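Local coordinates for inositol-1,4,5-trisphosphate 5-phosphatase 1 (Schizosaccharomyces pombe, PDB 1I9Z), which removes the 5-phosphate from soluble and lipid inositol phosphates, including phosphatidylinositol 4,5-bisphosphate, through this catalytic domain, at residues F19-A30 with I309-V320. Residues are numbered along the deposited sequence; the frame is centred on the assembly and turned at random.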
loop_
_atom_site.group_PDB
_atom_site.type_symbol
_atom_site.label_atom_id
_atom_site.label_comp_id
_atom_site.label_asym_id
_atom_site.label_seq_id
_atom_site.Cartn_x
_atom_site.Cartn_y
_atom_site.Cartn_z
ATOM N N PHE A 19 -9.380 -3.972 28.754
ATOM C CA PHE A 19 -8.123 -4.666 28.472
ATOM C C PHE A 19 -7.530 -4.287 27.104
ATOM O O PHE A 19 -6.686 -5.001 26.585
ATOM C CB PHE A 19 -8.330 -6.190 28.567
ATOM C CG PHE A 19 -9.469 -6.707 27.725
ATOM C CD1 PHE A 19 -9.285 -6.990 26.371
ATOM C CD2 PHE A 19 -10.729 -6.898 28.276
ATOM C CE1 PHE A 19 -10.342 -7.459 25.580
ATOM C CE2 PHE A 19 -11.798 -7.367 27.495
ATOM C CZ PHE A 19 -11.599 -7.648 26.143
ATOM N N SER A 20 -7.973 -3.152 26.562
ATOM C CA SER A 20 -7.539 -2.641 25.266
ATOM C C SER A 20 -7.333 -1.142 25.271
ATOM O O SER A 20 -8.076 -0.399 25.926
ATOM C CB SER A 20 -8.589 -2.903 24.186
ATOM O OG SER A 20 -9.062 -4.211 24.236
ATOM N N GLU A 21 -6.342 -0.705 24.496
ATOM C CA GLU A 21 -6.025 0.708 24.305
ATOM C C GLU A 21 -6.011 0.866 22.773
ATOM O O GLU A 21 -5.502 -0.013 22.071
ATOM C CB GLU A 21 -4.631 1.054 24.830
ATOM C CG GLU A 21 -4.448 0.953 26.328
ATOM C CD GLU A 21 -2.968 0.855 26.719
ATOM O OE1 GLU A 21 -2.427 -0.275 26.782
ATOM O OE2 GLU A 21 -2.340 1.912 26.953
ATOM N N HIS A 22 -6.558 1.973 22.277
ATOM C CA HIS A 22 -6.599 2.248 20.850
ATOM C C HIS A 22 -5.806 3.510 20.585
ATOM O O HIS A 22 -5.826 4.428 21.401
ATOM C CB HIS A 22 -8.037 2.411 20.359
ATOM C CG HIS A 22 -8.802 1.126 20.313
ATOM N ND1 HIS A 22 -9.249 0.479 21.448
ATOM C CD2 HIS A 22 -9.217 0.373 19.266
ATOM C CE1 HIS A 22 -9.910 -0.612 21.102
ATOM N NE2 HIS A 22 -9.904 -0.700 19.782
ATOM N N LYS A 23 -5.081 3.520 19.465
ATOM C CA LYS A 23 -4.240 4.639 19.033
ATOM C C LYS A 23 -4.387 4.755 17.470
ATOM O O LYS A 23 -4.666 3.768 16.812
ATOM C CB LYS A 23 -2.772 4.335 19.425
ATOM C CG LYS A 23 -1.720 5.303 18.883
ATOM C CD LYS A 23 -0.295 5.096 19.465
ATOM C CE LYS A 23 0.830 5.466 18.449
ATOM N NZ LYS A 23 0.872 6.894 17.963
ATOM N N ASN A 24 -4.257 5.954 16.912
ATOM C CA ASN A 24 -4.316 6.140 15.463
ATOM C C ASN A 24 -2.854 6.340 15.015
ATOM O O ASN A 24 -2.124 7.110 15.613
ATOM C CB ASN A 24 -5.124 7.386 15.074
ATOM C CG ASN A 24 -6.501 7.040 14.468
ATOM O OD1 ASN A 24 -6.990 5.880 14.523
ATOM N ND2 ASN A 24 -7.145 8.060 13.893
ATOM N N VAL A 25 -2.438 5.623 13.989
ATOM C CA VAL A 25 -1.087 5.765 13.452
ATOM C C VAL A 25 -1.252 6.373 12.041
ATOM O O VAL A 25 -2.101 5.899 11.291
ATOM C CB VAL A 25 -0.416 4.366 13.355
ATOM C CG1 VAL A 25 0.913 4.454 12.562
ATOM C CG2 VAL A 25 -0.151 3.826 14.812
ATOM N N LYS A 26 -0.465 7.399 11.703
ATOM C CA LYS A 26 -0.521 8.046 10.373
ATOM C C LYS A 26 0.445 7.328 9.416
ATOM O O LYS A 26 1.620 7.140 9.745
ATOM C CB LYS A 26 -0.074 9.513 10.461
ATOM C CG LYS A 26 -1.001 10.431 11.289
ATOM C CD LYS A 26 -0.252 11.738 11.593
ATOM C CE LYS A 26 -1.181 12.908 12.064
ATOM N NZ LYS A 26 -1.508 13.897 10.927
ATOM N N ILE A 27 -0.048 6.959 8.238
ATOM C CA ILE A 27 0.756 6.201 7.288
ATOM C C ILE A 27 0.784 6.891 5.936
ATOM O O ILE A 27 -0.258 7.283 5.405
ATOM C CB ILE A 27 0.191 4.787 7.102
ATOM C CG1 ILE A 27 0.187 4.047 8.448
ATOM C CG2 ILE A 27 1.057 4.050 6.036
ATOM C CD1 ILE A 27 -0.528 2.648 8.415
ATOM N N PHE A 28 1.969 7.063 5.393
ATOM C CA PHE A 28 2.165 7.772 4.111
ATOM C C PHE A 28 2.645 6.735 3.118
ATOM O O PHE A 28 3.679 6.078 3.363
ATOM C CB PHE A 28 3.252 8.844 4.264
ATOM C CG PHE A 28 3.367 9.779 3.071
ATOM C CD1 PHE A 28 2.729 11.048 3.096
ATOM C CD2 PHE A 28 4.129 9.433 1.926
ATOM C CE1 PHE A 28 2.835 11.946 2.028
ATOM C CE2 PHE A 28 4.250 10.325 0.825
ATOM C CZ PHE A 28 3.576 11.611 0.883
ATOM N N VAL A 29 1.911 6.547 2.031
ATOM C CA VAL A 29 2.232 5.544 1.037
ATOM C C VAL A 29 2.583 6.262 -0.240
ATOM O O VAL A 29 1.832 7.104 -0.716
ATOM C CB VAL A 29 1.051 4.555 0.785
ATOM C CG1 VAL A 29 1.408 3.531 -0.375
ATOM C CG2 VAL A 29 0.722 3.805 2.042
ATOM N N ALA A 30 3.751 5.938 -0.762
ATOM C CA ALA A 30 4.302 6.592 -1.925
ATOM C C ALA A 30 4.767 5.597 -2.977
ATOM O O ALA A 30 5.448 4.633 -2.660
ATOM C CB ALA A 30 5.557 7.481 -1.468
ATOM N N ILE A 309 3.140 9.229 -7.164
ATOM C CA ILE A 309 1.852 9.470 -6.483
ATOM C C ILE A 309 1.992 9.119 -4.993
ATOM O O ILE A 309 3.016 8.539 -4.553
ATOM C CB ILE A 309 0.708 8.582 -7.061
ATOM C CG1 ILE A 309 1.087 7.103 -6.968
ATOM C CG2 ILE A 309 0.464 8.941 -8.520
ATOM C CD1 ILE A 309 -0.119 6.110 -7.225
ATOM N N TYR A 310 1.020 9.537 -4.187
ATOM C CA TYR A 310 1.022 9.139 -2.790
ATOM C C TYR A 310 -0.411 9.076 -2.278
ATOM O O TYR A 310 -1.340 9.635 -2.907
ATOM C CB TYR A 310 1.860 10.094 -1.893
ATOM C CG TYR A 310 1.224 11.469 -1.722
ATOM C CD1 TYR A 310 0.330 11.708 -0.670
ATOM C CD2 TYR A 310 1.447 12.465 -2.641
ATOM C CE1 TYR A 310 -0.320 12.945 -0.532
ATOM C CE2 TYR A 310 0.769 13.713 -2.541
ATOM C CZ TYR A 310 -0.084 13.938 -1.496
ATOM O OH TYR A 310 -0.677 15.180 -1.353
ATOM N N ALA A 311 -0.585 8.416 -1.136
ATOM C CA ALA A 311 -1.883 8.364 -0.482
ATOM C C ALA A 311 -1.563 8.437 1.007
ATOM O O ALA A 311 -0.470 7.981 1.436
ATOM C CB ALA A 311 -2.625 7.019 -0.817
ATOM N N THR A 312 -2.487 9.017 1.801
ATOM C CA THR A 312 -2.283 9.054 3.246
ATOM C C THR A 312 -3.447 8.347 3.954
ATOM O O THR A 312 -4.601 8.320 3.452
ATOM C CB THR A 312 -2.173 10.501 3.764
ATOM O OG1 THR A 312 -3.312 11.253 3.321
ATOM C CG2 THR A 312 -0.924 11.141 3.255
ATOM N N TYR A 313 -3.144 7.770 5.104
ATOM C CA TYR A 313 -4.150 7.050 5.901
ATOM C C TYR A 313 -3.943 7.236 7.395
ATOM O O TYR A 313 -2.839 7.596 7.858
ATOM C CB TYR A 313 -4.047 5.543 5.694
ATOM C CG TYR A 313 -4.161 5.093 4.262
ATOM C CD1 TYR A 313 -3.030 4.915 3.455
ATOM C CD2 TYR A 313 -5.415 4.886 3.704
ATOM C CE1 TYR A 313 -3.148 4.542 2.091
ATOM C CE2 TYR A 313 -5.566 4.511 2.339
ATOM C CZ TYR A 313 -4.416 4.347 1.538
ATOM O OH TYR A 313 -4.530 3.979 0.241
ATOM N N GLU A 314 -5.027 7.009 8.134
ATOM C CA GLU A 314 -4.952 6.955 9.581
ATOM C C GLU A 314 -5.304 5.520 9.821
ATOM O O GLU A 314 -6.257 5.027 9.224
ATOM C CB GLU A 314 -5.974 7.845 10.266
ATOM C CG GLU A 314 -5.509 9.266 10.381
ATOM C CD GLU A 314 -6.468 10.092 11.226
ATOM O OE1 GLU A 314 -7.648 10.261 10.828
ATOM O OE2 GLU A 314 -6.027 10.549 12.293
ATOM N N ALA A 315 -4.561 4.840 10.695
ATOM C CA ALA A 315 -4.821 3.438 10.945
ATOM C C ALA A 315 -5.003 3.268 12.444
ATOM O O ALA A 315 -4.105 3.613 13.222
ATOM C CB ALA A 315 -3.631 2.584 10.463
ATOM N N ASN A 316 -6.192 2.803 12.829
ATOM C CA ASN A 316 -6.494 2.579 14.217
ATOM C C ASN A 316 -5.826 1.292 14.630
ATOM O O ASN A 316 -6.037 0.245 14.017
ATOM C CB ASN A 316 -8.006 2.474 14.442
ATOM C CG ASN A 316 -8.335 2.374 15.936
ATOM O OD1 ASN A 316 -8.610 1.293 16.461
ATOM N ND2 ASN A 316 -8.244 3.506 16.635
ATOM N N ILE A 317 -5.036 1.398 15.686
ATOM C CA ILE A 317 -4.231 0.325 16.266
ATOM C C ILE A 317 -4.786 -0.072 17.631
ATOM O O ILE A 317 -5.277 0.776 18.353
ATOM C CB ILE A 317 -2.722 0.853 16.426
ATOM C CG1 ILE A 317 -1.908 0.313 15.262
ATOM C CG2 ILE A 317 -2.044 0.476 17.800
ATOM C CD1 ILE A 317 -2.602 0.385 13.998
ATOM N N VAL A 318 -4.700 -1.349 17.962
ATOM C CA VAL A 318 -5.167 -1.796 19.278
ATOM C C VAL A 318 -4.071 -2.528 20.020
ATOM O O VAL A 318 -3.393 -3.369 19.451
ATOM C CB VAL A 318 -6.364 -2.752 19.165
ATOM C CG1 VAL A 318 -6.922 -3.089 20.569
ATOM C CG2 VAL A 318 -7.433 -2.103 18.284
ATOM N N LYS A 319 -3.905 -2.209 21.296
ATOM C CA LYS A 319 -2.935 -2.909 22.103
ATOM C C LYS A 319 -3.768 -3.607 23.199
ATOM O O LYS A 319 -4.426 -2.945 24.016
ATOM C CB LYS A 319 -1.943 -1.927 22.712
ATOM C CG LYS A 319 -0.964 -2.621 23.649
ATOM C CD LYS A 319 -0.047 -1.578 24.289
ATOM C CE LYS A 319 0.952 -2.171 25.293
ATOM N NZ LYS A 319 1.910 -1.096 25.714
ATOM N N VAL A 320 -3.734 -4.931 23.189
ATOM C CA VAL A 320 -4.494 -5.761 24.115
ATOM C C VAL A 320 -3.634 -6.305 25.256
ATOM O O VAL A 320 -2.588 -6.867 25.007
ATOM C CB VAL A 320 -5.087 -6.982 23.385
ATOM C CG1 VAL A 320 -5.945 -7.816 24.354
ATOM C CG2 VAL A 320 -5.938 -6.523 22.179
HETATM O O HOH W 1 -3.674 -2.666 26.537
HETATM O O HOH W 2 -9.279 8.376 11.764
#
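Val29 and Ala311 exchange both of their backbone hydrogen bonds, as do four further pairs down to Glu21 and Lys319, making an antiparallel ladder between strands 20-33 and 309-320. These neighbours, the first and last strands of the chain, lie inside one sheet of the DNase I-like fold. The tight part is on the face of Val25, Ile27, Val29, Ala311, Tyr313 and Ala315, turned toward the second sheet: Ile27 CD1 rests on Ala315 CB at 3.7 Å, and Val29 CG2 meets the edge of the Tyr313 ring at CE1, 3.9 Å away. On the other face, Phe28 and Tyr310 have nearly parallel rings (planes 9° apart) but are slid so far that they barely overlap; Phe28 CZ reaches Tyr310 CG at 3.5 Å. The chi1 of -170°, which sets CG opposite the backbone N, also lays the Phe28 ring against Thr312 CG2, and Pro49 and Tyr58 pack on it. Replacing Phe28 by an alanine removes the ring and is likely to open a gap between Tyr310, Thr312 and Pro49. Farther along this face the contact becomes more polar and more open to solvent. His22 has Val318 CG1 over one ring face, while Asn316 ND2 gives a weak hydrogen bond to Asn24 OD1. Asn24 ND2 makes a weak hydrogen bond to Glu314 OE2 (3.2 Å), and one water accepts from that same ND2 and donates to Glu314 OE1 at 2.7 Å.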